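Local coordinates for protein mariner Mos1 transposase (PDB 4MDB) that catalyses cut-and-paste transposition of the Mos1 mariner element, using two divalent metal ions bound in the RNase H-like catalytic domain of each subunit of a homodimer, at residues T34-W39 and L127-P132; R123-H128 and E149-A154. The protein carries 1 engineered substitution. All coordinates share one frame; numbering follows the deposited sequence.

Contact 1. Residues T34-W39 and L127-P132; sequences TGDEKW and LHDNAP. With MG (magnesium ion), chain D; MG (magnesium ion), chain C; RLT (N-(4-fluorobenzyl)-5-hydroxy-1-methyl-2-(1-methyl-1-{[(5-methyl-1,3,4-oxadiazol-2-yl)carbonyl]amino}ethyl)-6-oxo-1,6-di hydropyrimidine-4-carboxamide), chain B.
Thr34 and Leu127 form a parallel beta bridge at the heart of the RNase H-like fold, where strand 32-42 carries Asp36 and the loop just after the neighbouring strand 125-127 carries Asp129, the first two aspartates of the DDD motif. Among the direct hydrogen bonds, two converge on one acceptor. Thr34 OG1 donates to Leu127 O over 2.7 Å from above the carbonyl plane, while Gly35 N reaches the same oxygen at 3.3 Å, nearly in line with its C=O bond. The hydroxyl gets there because it lies anti to the backbone N (chi1 -166°), alongside the Leu127 side chain.

Past this bridge the backbones diverge and water takes over the bridging: one molecule donates to Gly35 O and Asp36 OD1 and accepts from Asp129 N. A second water links Glu37 OE2 to Asp129 OD1 and also binds the magnesium ion shared by Asp36 and Asp129.

Metal coordination closes the far end. Asp36 uses both oxygens, OD1 on this shared ion and OD2 on the other, whose site Asp164 helps complete. Asp129 gives OD2 to the shared ion only, its carboxylate plane turned 81° from that of Asp36. Asp36 OD1 and Asp129 OD2 sit 2.9 Å apart, a closeness that the shared cation presumably makes tolerable.

Raltegravir chelates both ions: OAH bridges them, OAE binds the shared ion and OAG the other. Two waters complete the shell of the shared ion. The drug's fluorobenzyl ring lies by the loop 129-131, with Asn130 O 3.4 Å from ring carbon CAX and Ala131 N 3.6 Å from CAJ.

Contact 2. Residues R123-H128 and E149-A154; sequences RVIFLH and EVLPHA
Ile125 and Glu149 pair as neighbours in parallel strands, and Phe126 and Val150 continue the register; helix 137-146 lies in the connection between them, a beta-alpha-beta unit at one edge of the RNase H-like sheet. Three backbone hydrogen bonds zip the strands together: Glu149 N to Val124 O, Phe126 N to Glu149 O at 2.7 Å, and Leu151 N to Phe126 O.

The tight part is the apolar face of Ile125 and Leu151. With Ile125 CG1 placed beside the backbone N (chi1 -64°), CG2 stands anti to that N and meets Leu151 CD1 at 3.6 Å. Leu127 CD1 sits 4.1 Å from Leu151 CB and also approaches the His153 ring, the Leu127 and His153 side chains crossing at about a right angle. Leu19 of helix 6-25 adds to the packing around Leu151. On the other face Val150 CG1 approaches His128 NE2 obliquely at 4.2 Å, while ND1 of the same ring is hydrogen-bonded to Tyr99 OH; Leu143 of helix 137-146 touches both side chains as well as Phe126.

Beyond Leu151 the two chain segments part, His128 CA and His153 CA lying 7.3 Å from each other. A water bridges the two backbones: it accepts from His128 N and lies 2.6 Å from Leu151 O and 3.0 Å from Phe126 O, its two protons shared among more acceptors than it can serve.

The solvent side is at the other end, where exposed Arg123 reaches across with an extended chain. Its guanidinium lays one face over Glu149 CB instead of pairing with the carboxylate: NE is bonded to Asn147 O, and Glu149 OE1 forms a salt bridge with Arg22. The Glu149 side chain runs alongside Ile125, bringing OE2 to 3.8 Å from Ile125 CG1.

Strand 125-127 is the shared element: contact 1 joins it to strand 32-42 and contact 2 joins it to strand 149-150, so Leu127 and His128 belong to both, and the contact centres lie about 11 Å apart. Immediately after these residues the chain enters the active site with Asp129. The two contacts also touch directly, since Asn130 ND2 probably donates to His153 O at 2.8 Å and Asp129 CB packs 3.7 Å from His153 CD2. His153 packs against the metal-binding Asp129 and so probably helps to place it as a second-shell residue; between nearest atoms, its side chain is about 7 Å from raltegravir and about 8 Å from a magnesium ion.

Contact 1. Residues T34-W39 and L127-P132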
# COMPACT_ATOMS: atom_id res chain seq x y z
N THR A 34 0.97 1.01 4.86
CA THR A 34 0.28 1.02 3.55
C THR A 34 0.48 -0.28 2.85
O THR A 34 1.46 -0.99 3.08
CB THR A 34 0.66 2.28 2.77
OG1 THR A 34 -0.21 2.49 1.65
CG2 THR A 34 2.05 2.23 2.20
N GLY A 35 -0.36 -0.56 1.85
CA GLY A 35 -0.22 -1.80 1.13
C GLY A 35 -1.07 -1.84 -0.09
O GLY A 35 -1.98 -1.01 -0.30
N ASP A 36 -0.79 -2.84 -0.90
CA ASP A 36 -1.49 -2.98 -2.22
C ASP A 36 -1.05 -4.34 -2.81
O ASP A 36 -0.06 -4.98 -2.40
CB ASP A 36 -1.06 -1.87 -3.18
CG ASP A 36 -1.93 -1.75 -4.42
OD1 ASP A 36 -3.12 -2.02 -4.30
OD2 ASP A 36 -1.28 -1.33 -5.43
N GLU A 37 -1.81 -4.76 -3.83
CA GLU A 37 -1.63 -6.00 -4.56
C GLU A 37 -1.07 -5.71 -5.95
O GLU A 37 -1.44 -4.73 -6.59
CB GLU A 37 -3.01 -6.68 -4.68
CG GLU A 37 -3.66 -7.08 -3.38
CD GLU A 37 -4.65 -6.04 -2.78
OE1 GLU A 37 -5.49 -6.45 -1.91
OE2 GLU A 37 -4.56 -4.85 -3.18
N LYS A 38 -0.23 -6.59 -6.44
CA LYS A 38 0.29 -6.56 -7.83
C LYS A 38 0.50 -7.97 -8.37
O LYS A 38 1.00 -8.82 -7.66
CB LYS A 38 1.62 -5.82 -7.86
CG LYS A 38 2.38 -5.80 -9.16
CD LYS A 38 3.54 -4.84 -9.11
CE LYS A 38 4.35 -4.82 -10.41
NZ LYS A 38 3.50 -4.40 -11.58
N TRP A 39 0.15 -8.21 -9.63
CA TRP A 39 0.44 -9.47 -10.26
C TRP A 39 1.90 -9.58 -10.64
O TRP A 39 2.48 -8.64 -11.17
CB TRP A 39 -0.40 -9.61 -11.57
CG TRP A 39 -1.88 -9.83 -11.45
CD1 TRP A 39 -2.87 -8.95 -11.85
CD2 TRP A 39 -2.54 -11.00 -10.95
NE1 TRP A 39 -4.12 -9.53 -11.62
CE2 TRP A 39 -3.95 -10.77 -11.07
CE3 TRP A 39 -2.10 -12.21 -10.39
CZ2 TRP A 39 -4.90 -11.74 -10.67
CZ3 TRP A 39 -3.05 -13.16 -9.97
CH2 TRP A 39 -4.43 -12.92 -10.13
N LEU A 127 -3.38 2.91 5.10
CA LEU A 127 -3.66 3.44 3.77
C LEU A 127 -3.69 2.34 2.76
O LEU A 127 -2.65 1.70 2.46
CB LEU A 127 -2.64 4.52 3.40
CG LEU A 127 -2.69 5.15 1.98
CD1 LEU A 127 -4.02 5.86 1.86
CD2 LEU A 127 -1.52 6.11 1.92
N HIS A 128 -4.90 2.09 2.29
CA HIS A 128 -5.10 1.13 1.21
C HIS A 128 -6.11 1.66 0.23
O HIS A 128 -6.85 2.56 0.54
CB HIS A 128 -5.46 -0.31 1.74
CG HIS A 128 -6.77 -0.44 2.42
ND1 HIS A 128 -7.29 -1.68 2.76
CD2 HIS A 128 -7.65 0.47 2.90
CE1 HIS A 128 -8.45 -1.52 3.37
NE2 HIS A 128 -8.69 -0.23 3.48
N ASP A 129 -6.14 1.04 -0.94
CA ASP A 129 -7.09 1.53 -1.93
C ASP A 129 -8.50 0.94 -1.82
O ASP A 129 -8.81 0.16 -0.93
CB ASP A 129 -6.45 1.46 -3.29
CG ASP A 129 -6.28 0.06 -3.87
OD1 ASP A 129 -7.04 -0.80 -3.48
OD2 ASP A 129 -5.33 -0.21 -4.70
N ASN A 130 -9.37 1.37 -2.75
CA ASN A 130 -10.79 1.06 -2.68
C ASN A 130 -11.24 -0.18 -3.40
O ASN A 130 -12.40 -0.26 -3.77
CB ASN A 130 -11.62 2.23 -3.24
CG ASN A 130 -11.32 3.50 -2.55
OD1 ASN A 130 -11.74 3.69 -1.40
ND2 ASN A 130 -10.48 4.33 -3.19
N ALA A 131 -10.36 -1.13 -3.61
CA ALA A 131 -10.71 -2.43 -4.09
C ALA A 131 -11.84 -2.97 -3.25
O ALA A 131 -11.91 -2.76 -2.04
CB ALA A 131 -9.55 -3.37 -4.10
N PRO A 132 -12.83 -3.57 -3.92
CA PRO A 132 -14.02 -4.05 -3.15
C PRO A 132 -13.72 -4.93 -1.95
O PRO A 132 -14.36 -4.73 -0.90
CB PRO A 132 -14.84 -4.83 -4.21
CG PRO A 132 -14.49 -4.13 -5.47
CD PRO A 132 -13.01 -3.70 -5.38
MG MG D . -4.62 -1.88 -5.73
MG MG C . -1.55 -0.68 -7.24
CAA RLT B . -11.79 2.88 -8.93
CAB RLT B . -2.60 0.98 -11.39
CAC RLT B . -5.23 2.20 -12.36
CAD RLT B . -5.17 -0.47 -13.04
OAE RLT B . -6.25 -1.71 -6.96
OAF RLT B . -7.29 2.29 -10.16
OAG RLT B . -1.99 0.18 -9.12
OAH RLT B . -3.59 -0.83 -7.23
FAI RLT B . -12.50 1.81 -6.55
CAJ RLT B . -10.28 0.92 -6.51
CAK RLT B . -11.99 -0.23 -7.71
CAL RLT B . -9.35 -0.07 -6.90
CAM RLT B . -11.08 -1.22 -8.10
CAN RLT B . -8.79 -2.24 -8.16
NAO RLT B . -11.45 0.98 -10.75
NAP RLT B . -10.24 0.55 -11.37
NAQ RLT B . -6.00 -0.21 -10.06
NAR RLT B . -7.66 -1.53 -8.77
NAS RLT B . -7.17 0.71 -11.88
OAT RLT B . -9.77 2.21 -9.89
CAU RLT B . -6.54 -1.26 -8.04
CAV RLT B . -7.80 1.46 -10.93
CAW RLT B . -11.09 1.97 -9.89
CAX RLT B . -11.61 0.84 -6.92
CAY RLT B . -9.75 -1.16 -7.70
CAZ RLT B . -4.15 -0.55 -8.42
CBA RLT B . -9.27 1.31 -10.80
CBB RLT B . -5.55 -0.61 -8.81
CBC RLT B . -5.14 0.34 -10.95
CBD RLT B . -3.23 0.06 -9.34
NBE RLT B . -3.75 0.45 -10.59
CBF RLT B . -5.80 0.78 -12.35
O HOH W 1 -4.29 -1.04 -1.80
O HOH W 2 -5.86 -3.09 -4.57
O HOH W 3 -1.04 -2.48 -8.07
O HOH W 4 -3.99 -3.67 -6.62

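Contact 2. Residues R123-H128 and E149-A154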
# COMPACT_ATOMS: atom_id res chain seq x y z
N ARG A 123 -1.13 4.55 17.42
CA ARG A 123 -2.19 3.99 16.60
C ARG A 123 -1.79 3.93 15.14
O ARG A 123 -1.24 4.88 14.59
CB ARG A 123 -3.43 4.87 16.76
CG ARG A 123 -4.65 4.34 16.08
CD ARG A 123 -5.81 5.28 16.20
NE ARG A 123 -7.03 4.65 15.68
CZ ARG A 123 -8.19 5.28 15.47
NH1 ARG A 123 -8.31 6.60 15.67
NH2 ARG A 123 -9.27 4.63 15.03
N VAL A 124 -2.07 2.79 14.55
CA VAL A 124 -1.80 2.55 13.14
C VAL A 124 -2.73 3.44 12.32
O VAL A 124 -3.95 3.48 12.56
CB VAL A 124 -1.97 1.09 12.75
CG1 VAL A 124 -1.94 0.96 11.21
CG2 VAL A 124 -0.95 0.23 13.52
N ILE A 125 -2.17 4.08 11.29
CA ILE A 125 -2.93 4.74 10.31
C ILE A 125 -2.80 3.88 9.03
O ILE A 125 -1.71 3.82 8.49
CB ILE A 125 -2.47 6.18 10.08
CG1 ILE A 125 -2.67 7.00 11.35
CG2 ILE A 125 -3.16 6.83 8.87
CD1 ILE A 125 -2.08 8.38 11.29
N PHE A 126 -3.88 3.42 8.46
CA PHE A 126 -3.81 2.42 7.40
C PHE A 126 -4.23 3.06 6.10
O PHE A 126 -5.32 3.64 5.99
CB PHE A 126 -4.73 1.24 7.71
CG PHE A 126 -4.51 0.01 6.90
CD1 PHE A 126 -3.31 -0.61 6.86
CD2 PHE A 126 -5.57 -0.56 6.19
CE1 PHE A 126 -3.11 -1.79 6.19
CE2 PHE A 126 -5.37 -1.74 5.47
CZ PHE A 126 -4.12 -2.34 5.51
N LEU A 127 -3.38 2.91 5.10
CA LEU A 127 -3.66 3.44 3.77
C LEU A 127 -3.69 2.34 2.76
O LEU A 127 -2.65 1.70 2.46
CB LEU A 127 -2.64 4.52 3.40
CG LEU A 127 -2.69 5.15 1.98
CD1 LEU A 127 -4.02 5.86 1.86
CD2 LEU A 127 -1.52 6.11 1.92
N HIS A 128 -4.90 2.09 2.29
CA HIS A 128 -5.10 1.13 1.21
C HIS A 128 -6.11 1.66 0.23
O HIS A 128 -6.85 2.56 0.54
CB HIS A 128 -5.46 -0.31 1.74
CG HIS A 128 -6.77 -0.44 2.42
ND1 HIS A 128 -7.29 -1.68 2.76
CD2 HIS A 128 -7.65 0.47 2.90
CE1 HIS A 128 -8.45 -1.52 3.37
NE2 HIS A 128 -8.69 -0.23 3.48
N GLU A 149 -6.82 3.54 12.12
CA GLU A 149 -7.46 4.65 11.44
C GLU A 149 -7.32 4.46 9.93
O GLU A 149 -6.19 4.42 9.43
CB GLU A 149 -6.78 5.93 11.88
CG GLU A 149 -7.60 7.06 11.34
CD GLU A 149 -6.99 8.42 11.50
OE1 GLU A 149 -7.58 9.33 10.80
OE2 GLU A 149 -5.97 8.57 12.21
N VAL A 150 -8.44 4.40 9.21
CA VAL A 150 -8.41 4.19 7.78
C VAL A 150 -8.42 5.56 7.07
O VAL A 150 -9.32 6.39 7.23
CB VAL A 150 -9.56 3.30 7.34
CG1 VAL A 150 -9.56 3.11 5.83
CG2 VAL A 150 -9.43 1.97 8.04
N LEU A 151 -7.35 5.81 6.35
CA LEU A 151 -7.19 7.06 5.64
C LEU A 151 -8.06 7.07 4.40
O LEU A 151 -8.24 6.07 3.76
CB LEU A 151 -5.67 7.20 5.33
CG LEU A 151 -4.95 8.47 5.61
CD1 LEU A 151 -5.11 9.13 6.98
CD2 LEU A 151 -3.51 8.41 5.17
N PRO A 152 -8.63 8.25 4.06
CA PRO A 152 -9.37 8.41 2.83
C PRO A 152 -8.45 8.22 1.64
O PRO A 152 -7.28 8.56 1.73
CB PRO A 152 -9.83 9.86 2.87
CG PRO A 152 -9.13 10.50 3.92
CD PRO A 152 -8.59 9.45 4.88
N HIS A 153 -8.98 7.63 0.61
CA HIS A 153 -8.25 7.43 -0.61
C HIS A 153 -9.25 7.46 -1.71
O HIS A 153 -10.20 6.71 -1.71
CB HIS A 153 -7.52 6.11 -0.61
CG HIS A 153 -6.57 5.93 -1.75
ND1 HIS A 153 -5.38 6.58 -1.82
CD2 HIS A 153 -6.64 5.15 -2.85
CE1 HIS A 153 -4.76 6.26 -2.93
NE2 HIS A 153 -5.50 5.37 -3.56
N ALA A 154 -9.00 8.33 -2.67
CA ALA A 154 -9.79 8.43 -3.89
C ALA A 154 -9.56 7.34 -4.91
O ALA A 154 -8.45 6.90 -5.20
CB ALA A 154 -9.51 9.78 -4.53
O HOH W 5 -7.01 3.77 3.57